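Local coordinates for putative sugar ABC transport system, substrate-binding protein (Bordetella parapertussis, PDB 5IX8) that probably binds a carbohydrate in the periplasm as the solute-binding component of an ABC transporter for sugar uptake, at residues A[54-57]-A[58-61]; A[251-254]-A[255-259]; A[294-297]-A[298-302]. All blocks are in the same frame, centred on the assembly; numbering follows the deposited sequence.

Contact 1 of 3, residues A[54-57]-A[58-61]; sequences AGAY and GNVQ. With EDO (1,2-ethanediol), chain E.
Asn59 turns its side chain back across the loop toward Ala54 and Ala56, and its carboxamide bridges the loop. With CG beside its own backbone N (chi1 -80°), the carboxamide lies where ND2 can give a hydrogen bond of 2.9 Å to Ala54 O. The acceptor sits within the Asn59 amide plane, yet ND2 stands above the carbonyl plane of Ala54. Alongside, Ala56 CB packs 3.8 Å from Asn59 ND2. Ala54 CB approaches Asn59 CB to 3.9 Å. The backbone closes the type II turn from Ala56 to Asn59 through Asn59 N and Ala56 O (3.2 Å), with Gly58 taking the positive phi that this turn calls for. At the oxygen end of the amide, one water donates both to Asn59 OD1 and to Tyr57 O. Tyr57 leaves the backbone away from residues 58-61, and its OH is hydrogen-bonded to Tyr30. An ethanediol, probably from the crystallisation liquor, accepts from Tyr57 N at its O1 (3.0 Å) and brings its O2 to the ring edge, in plane. Both ends of the Asn59 amide are therefore engaged, which fixes its rotation and ties the loop after strand 47-53 to the N-cap residue of helix 60-73, whose side chain reaches back instead of capping.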
loop_
_atom_site.group_PDB
_atom_site.type_symbol
_atom_site.label_atom_id
_atom_site.label_comp_id
_atom_site.label_asym_id
_atom_site.label_seq_id
_atom_site.Cartn_x
_atom_site.Cartn_y
_atom_site.Cartn_z
ATOM N N ALA A 54 13.075 6.430 -2.676
ATOM C CA ALA A 54 14.039 6.112 -1.622
ATOM C C ALA A 54 14.999 5.034 -2.079
ATOM O O ALA A 54 16.193 5.082 -1.765
ATOM C CB ALA A 54 13.314 5.637 -0.355
ATOM N N GLY A 55 14.470 4.016 -2.759
ATOM C CA GLY A 55 15.234 2.912 -3.307
ATOM C C GLY A 55 15.009 1.619 -2.565
ATOM O O GLY A 55 15.114 0.539 -3.167
ATOM N N ALA A 56 14.715 1.696 -1.270
ATOM C CA ALA A 56 14.499 0.488 -0.474
ATOM C C ALA A 56 13.845 0.918 0.821
ATOM O O ALA A 56 13.997 2.065 1.239
ATOM C CB ALA A 56 15.815 -0.248 -0.173
ATOM N N TYR A 57 13.134 -0.006 1.468
ATOM C CA TYR A 57 12.728 0.302 2.842
ATOM C C TYR A 57 13.976 0.553 3.687
ATOM O O TYR A 57 15.018 -0.090 3.497
ATOM C CB TYR A 57 11.897 -0.828 3.441
ATOM C CG TYR A 57 10.558 -0.915 2.768
ATOM C CD1 TYR A 57 9.548 0.000 3.073
ATOM C CD2 TYR A 57 10.304 -1.895 1.816
ATOM C CE1 TYR A 57 8.319 -0.080 2.448
ATOM C CE2 TYR A 57 9.075 -1.973 1.177
ATOM C CZ TYR A 57 8.097 -1.058 1.484
ATOM O OH TYR A 57 6.875 -1.146 0.871
ATOM N N GLY A 58 13.890 1.536 4.579
ATOM C CA GLY A 58 15.027 1.934 5.392
ATOM C C GLY A 58 15.891 3.037 4.810
ATOM O O GLY A 58 16.743 3.566 5.538
ATOM N N ASN A 59 15.700 3.403 3.532
ATOM C CA ASN A 59 16.480 4.461 2.886
ATOM C C ASN A 59 15.925 5.839 3.243
ATOM O O ASN A 59 15.490 6.627 2.401
ATOM C CB ASN A 59 16.506 4.257 1.373
ATOM C CG ASN A 59 17.526 3.224 0.961
ATOM O OD1 ASN A 59 18.137 2.578 1.830
ATOM N ND2 ASN A 59 17.740 3.067 -0.346
ATOM N N VAL A 60 15.969 6.130 4.542
ATOM C CA VAL A 60 15.328 7.325 5.054
ATOM C C VAL A 60 16.128 8.581 4.696
ATOM O O VAL A 60 15.550 9.599 4.296
ATOM C CB VAL A 60 15.120 7.135 6.565
ATOM C CG1 VAL A 60 14.656 8.386 7.194
ATOM C CG2 VAL A 60 14.085 6.048 6.793
ATOM N N GLN A 61 17.464 8.527 4.801
ATOM C CA GLN A 61 18.282 9.698 4.469
ATOM C C GLN A 61 18.110 10.104 3.011
ATOM O O GLN A 61 18.060 11.302 2.690
ATOM C CB GLN A 61 19.749 9.411 4.790
ATOM C CG GLN A 61 20.037 9.369 6.306
ATOM C CD GLN A 61 19.794 10.725 6.983
ATOM O OE1 GLN A 61 20.025 11.785 6.383
ATOM N NE2 GLN A 61 19.308 10.696 8.220
HETATM C C1 EDO E . 12.620 -2.565 -1.220
HETATM O O1 EDO E . 13.193 -2.632 0.099
HETATM C C2 EDO E . 12.060 -3.929 -1.615
HETATM O O2 EDO E . 10.898 -4.192 -0.829
HETATM O O HOH W 1 17.763 0.263 3.421
#

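Contact 2 of 3, residues A[251-254]-A[255-259]; sequences SEPG and VIMGR
Pro253 meets Met257, a selenomethionine, and Ile256 just where the chain enters helix 254-270. Followed outward, the Met257 side chain starts with CB, 3.5 Å from Gly254 O. Its CG lies beside the backbone N (chi1 -65°), which brings it to 3.4 Å from Pro253 O. The chain then runs on extended through SE, carrying the terminal CE to the proline ring, where it touches Pro253 CD at 3.8 Å. The ring is met from another direction by Ile256, whose CG2 rests 3.6 Å from Pro253 CB while the rest of that side chain leads away. The helix begins its regular bonding here: Met257 N donates a hydrogen bond to Pro253 O at 3.2 Å, in the carbonyl plane, and Gly258 N donates one to Gly254 O at 3.0 Å. Glu252 forms a salt bridge with Arg158 and a hydrogen bond with Ser231, while Phe29 of helix 28-43 packs on Met257. Residues 251-254 thus carry the chain from the lobe of strand 246-250 to the other lobe, consistent with a hinge crossing of periplasmic binding proteins. At this buried helix start the proline carbonyl receives a helical N-H, and the ring is touched by two apolar side chains, at CD and at CB.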
loop_
_atom_site.group_PDB
_atom_site.type_symbol
_atom_site.label_atom_id
_atom_site.label_comp_id
_atom_site.label_asym_id
_atom_site.label_seq_id
_atom_site.Cartn_x
_atom_site.Cartn_y
_atom_site.Cartn_z
ATOM N N SER A 251 -7.180 -5.969 -2.871
ATOM C CA SER A 251 -6.902 -4.933 -3.872
ATOM C C SER A 251 -6.306 -3.710 -3.179
ATOM O O SER A 251 -6.841 -3.253 -2.174
ATOM C CB SER A 251 -8.204 -4.548 -4.612
ATOM O OG SER A 251 -8.079 -3.352 -5.393
ATOM N N GLU A 252 -5.189 -3.190 -3.689
ATOM C CA GLU A 252 -4.652 -1.913 -3.221
ATOM C C GLU A 252 -4.664 -0.943 -4.392
ATOM O O GLU A 252 -3.786 -1.011 -5.271
ATOM C CB GLU A 252 -3.251 -2.086 -2.654
ATOM C CG GLU A 252 -3.301 -2.900 -1.359
ATOM C CD GLU A 252 -1.970 -2.931 -0.621
ATOM O OE1 GLU A 252 -1.491 -1.859 -0.179
ATOM O OE2 GLU A 252 -1.385 -4.029 -0.494
ATOM N N PRO A 253 -5.653 -0.095 -4.487
ATOM C CA PRO A 253 -5.862 0.714 -5.703
ATOM C C PRO A 253 -4.994 1.973 -5.729
ATOM O O PRO A 253 -5.446 3.086 -5.505
ATOM C CB PRO A 253 -7.356 1.041 -5.626
ATOM C CG PRO A 253 -7.623 1.105 -4.191
ATOM C CD PRO A 253 -6.784 0.022 -3.556
ATOM N N GLY A 254 -3.703 1.779 -6.021
ATOM C CA GLY A 254 -2.762 2.889 -5.985
ATOM C C GLY A 254 -3.140 3.985 -6.967
ATOM O O GLY A 254 -2.917 5.165 -6.702
ATOM N N VAL A 255 -3.661 3.596 -8.139
ATOM C CA VAL A 255 -3.942 4.574 -9.184
ATOM C C VAL A 255 -4.993 5.551 -8.693
ATOM O O VAL A 255 -4.817 6.763 -8.797
ATOM C CB VAL A 255 -4.393 3.888 -10.483
ATOM C CG1 VAL A 255 -4.891 4.930 -11.487
ATOM C CG2 VAL A 255 -3.251 3.076 -11.094
ATOM N N ILE A 256 -6.082 5.048 -8.103
ATOM C CA ILE A 256 -7.107 5.999 -7.649
ATOM C C ILE A 256 -6.576 6.844 -6.482
ATOM O O ILE A 256 -6.929 8.031 -6.360
ATOM C CB ILE A 256 -8.454 5.305 -7.330
ATOM C CG1 ILE A 256 -9.553 6.382 -7.227
ATOM C CG2 ILE A 256 -8.395 4.483 -6.047
ATOM C CD1 ILE A 256 -10.962 5.868 -7.152
HETATM N N MSE A 257 -5.678 6.294 -5.652
HETATM C CA MSE A 257 -5.127 7.084 -4.552
HETATM C C MSE A 257 -4.357 8.265 -5.105
HETATM O O MSE A 257 -4.481 9.386 -4.592
HETATM C CB MSE A 257 -4.205 6.265 -3.660
HETATM C CG MSE A 257 -4.891 5.154 -2.912
HETATM SE SE MSE A 257 -3.557 4.108 -1.878
HETATM C CE MSE A 257 -4.603 2.500 -1.750
ATOM N N GLY A 258 -3.588 8.020 -6.176
ATOM C CA GLY A 258 -2.839 9.104 -6.802
ATOM C C GLY A 258 -3.745 10.170 -7.392
ATOM O O GLY A 258 -3.488 11.362 -7.247
ATOM N N ARG A 259 -4.811 9.751 -8.084
ATOM C CA ARG A 259 -5.755 10.725 -8.633
ATOM C C ARG A 259 -6.384 11.543 -7.529
ATOM O O ARG A 259 -6.568 12.765 -7.665
ATOM C CB ARG A 259 -6.844 10.024 -9.437
ATOM C CG ARG A 259 -6.335 9.190 -10.592
ATOM C CD ARG A 259 -7.528 8.826 -11.503
ATOM N NE ARG A 259 -7.102 7.966 -12.591
ATOM C CZ ARG A 259 -6.420 8.394 -13.652
ATOM N NH1 ARG A 259 -6.130 9.701 -13.804
ATOM N NH2 ARG A 259 -6.041 7.508 -14.568
#

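Contact 3 of 3, residues A[294-297]-A[298-302]; sequences TVVD and KSNVD
The flat amide of Asn300 lies beside the backbone of Val295 to Asp297 and uses both of its polar ends. ND2 donates to Val295 O over 2.9 Å, with each group close to the plane of the other, and the N-H...O angle is 167°. OD1 in turn accepts from Asp297 N at 2.8 Å, so the amide binds an acceptor and a donor two residues apart. The Val296 side chain crosses that of Asn300 at about a right angle, Val296 CG1 lying 3.8 Å from Asn300 OD1 and 4.1 Å from Val301 CB. In the second flat group, the Asp297 carboxylate, CG sits between its own backbone N and carbonyl carbon (chi1 58°), which turns OD1 toward Ser299. There Asp297 OD1 accepts a weak bond from Ser299 N, and its contact of 2.4 Å with Ser299 OG is too short to be trusted in detail. Asp297 O accepts from Asn300 N at 3.1 Å, and more weakly from Val301 N, closing the turn. Beyond the two segments, Ile241 of helix 235-242 packs against Val296 and Val301. The Asn300 amide pairs with Val295 O and Asp297 N much as a peptide group of a neighbouring strand would, and this two-ended pairing fixes its rotation.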
loop_
_atom_site.group_PDB
_atom_site.type_symbol
_atom_site.label_atom_id
_atom_site.label_comp_id
_atom_site.label_asym_id
_atom_site.label_seq_id
_atom_site.Cartn_x
_atom_site.Cartn_y
_atom_site.Cartn_z
ATOM N N THR A 294 -11.547 -3.869 -1.208
ATOM C CA THR A 294 -12.147 -5.018 -1.873
ATOM C C THR A 294 -11.111 -6.136 -1.936
ATOM O O THR A 294 -9.901 -5.893 -1.914
ATOM C CB THR A 294 -12.643 -4.671 -3.297
ATOM O OG1 THR A 294 -11.548 -4.208 -4.077
ATOM C CG2 THR A 294 -13.635 -3.566 -3.260
ATOM N N VAL A 295 -11.588 -7.367 -1.935
ATOM C CA VAL A 295 -10.729 -8.541 -2.041
ATOM C C VAL A 295 -10.967 -9.191 -3.392
ATOM O O VAL A 295 -12.114 -9.277 -3.852
ATOM C CB VAL A 295 -11.015 -9.528 -0.899
ATOM C CG1 VAL A 295 -10.131 -10.718 -1.013
ATOM C CG2 VAL A 295 -10.734 -8.864 0.420
ATOM N N VAL A 296 -9.892 -9.657 -4.023
ATOM C CA VAL A 296 -9.987 -10.380 -5.286
ATOM C C VAL A 296 -9.828 -11.858 -4.987
ATOM O O VAL A 296 -8.904 -12.253 -4.250
ATOM C CB VAL A 296 -8.926 -9.897 -6.288
ATOM C CG1 VAL A 296 -9.093 -10.606 -7.644
ATOM C CG2 VAL A 296 -8.990 -8.360 -6.449
ATOM N N ASP A 297 -10.734 -12.674 -5.523
ATOM C CA ASP A 297 -10.687 -14.127 -5.317
ATOM C C ASP A 297 -11.282 -14.794 -6.550
ATOM O O ASP A 297 -11.580 -14.126 -7.536
ATOM C CB ASP A 297 -11.408 -14.515 -4.020
ATOM C CG ASP A 297 -12.860 -14.070 -4.007
ATOM O OD1 ASP A 297 -13.492 -13.996 -5.081
ATOM O OD2 ASP A 297 -13.376 -13.787 -2.917
ATOM N N LYS A 298 -11.434 -16.123 -6.508
ATOM C CA LYS A 298 -12.012 -16.823 -7.656
ATOM C C LYS A 298 -13.370 -16.258 -8.062
ATOM O O LYS A 298 -13.734 -16.298 -9.249
ATOM C CB LYS A 298 -12.170 -18.315 -7.353
ATOM C CG LYS A 298 -10.906 -19.114 -7.415
ATOM C CD LYS A 298 -11.216 -20.622 -7.490
ATOM C CE LYS A 298 -11.932 -20.949 -8.808
ATOM N NZ LYS A 298 -12.264 -22.407 -9.000
ATOM N N SER A 299 -14.141 -15.746 -7.101
ATOM C CA SER A 299 -15.492 -15.303 -7.413
ATOM C C SER A 299 -15.514 -14.021 -8.232
ATOM O O SER A 299 -16.506 -13.766 -8.908
ATOM C CB SER A 299 -16.303 -15.114 -6.129
ATOM O OG SER A 299 -15.917 -13.945 -5.416
ATOM N N ASN A 300 -14.450 -13.207 -8.203
ATOM C CA ASN A 300 -14.484 -11.953 -8.943
ATOM C C ASN A 300 -13.206 -11.646 -9.711
ATOM O O ASN A 300 -13.040 -10.510 -10.178
ATOM C CB ASN A 300 -14.802 -10.778 -8.011
ATOM C CG ASN A 300 -13.718 -10.546 -6.986
ATOM O OD1 ASN A 300 -12.742 -11.269 -6.949
ATOM N ND2 ASN A 300 -13.894 -9.543 -6.150
ATOM N N VAL A 301 -12.284 -12.599 -9.845
ATOM C CA VAL A 301 -11.053 -12.301 -10.562
ATOM C C VAL A 301 -11.355 -11.931 -12.014
ATOM O O VAL A 301 -10.621 -11.157 -12.626
ATOM C CB VAL A 301 -10.075 -13.497 -10.421
ATOM C CG1 VAL A 301 -10.632 -14.788 -11.076
ATOM C CG2 VAL A 301 -8.708 -13.167 -10.991
ATOM N N ASP A 302 -12.457 -12.425 -12.575
ATOM C CA ASP A 302 -12.793 -12.102 -13.959
ATOM C C ASP A 302 -13.651 -10.851 -14.103
ATOM O O ASP A 302 -13.904 -10.430 -15.233
ATOM C CB ASP A 302 -13.504 -13.280 -14.618
ATOM C CG ASP A 302 -12.602 -14.488 -14.756
ATOM O OD1 ASP A 302 -11.363 -14.326 -14.828
ATOM O OD2 ASP A 302 -13.124 -15.610 -14.783
#

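In the fold
The three contacts sample different depths of a two-domain periplasmic binding fold. Contact 2 is buried, its centre about 9 Å from the centre of the chain; contact 1 lies at the surface and contact 3 is partly buried, on opposite sides of that centre. Contact 1 joins a strand and the following helix of one lobe, 47-53 and 60-73, whereas contact 2 crosses between lobes, from strand 246-250 to helix 254-270. Contact 3 instead folds back the chain after edge strand 295-296. It touches contact 2, where Ser251 N probably bonds Thr294 O at 2.9 Å. Side-chain amides and a carboxylate organise the outer turns, whereas apolar groups dress the helix start in the interior.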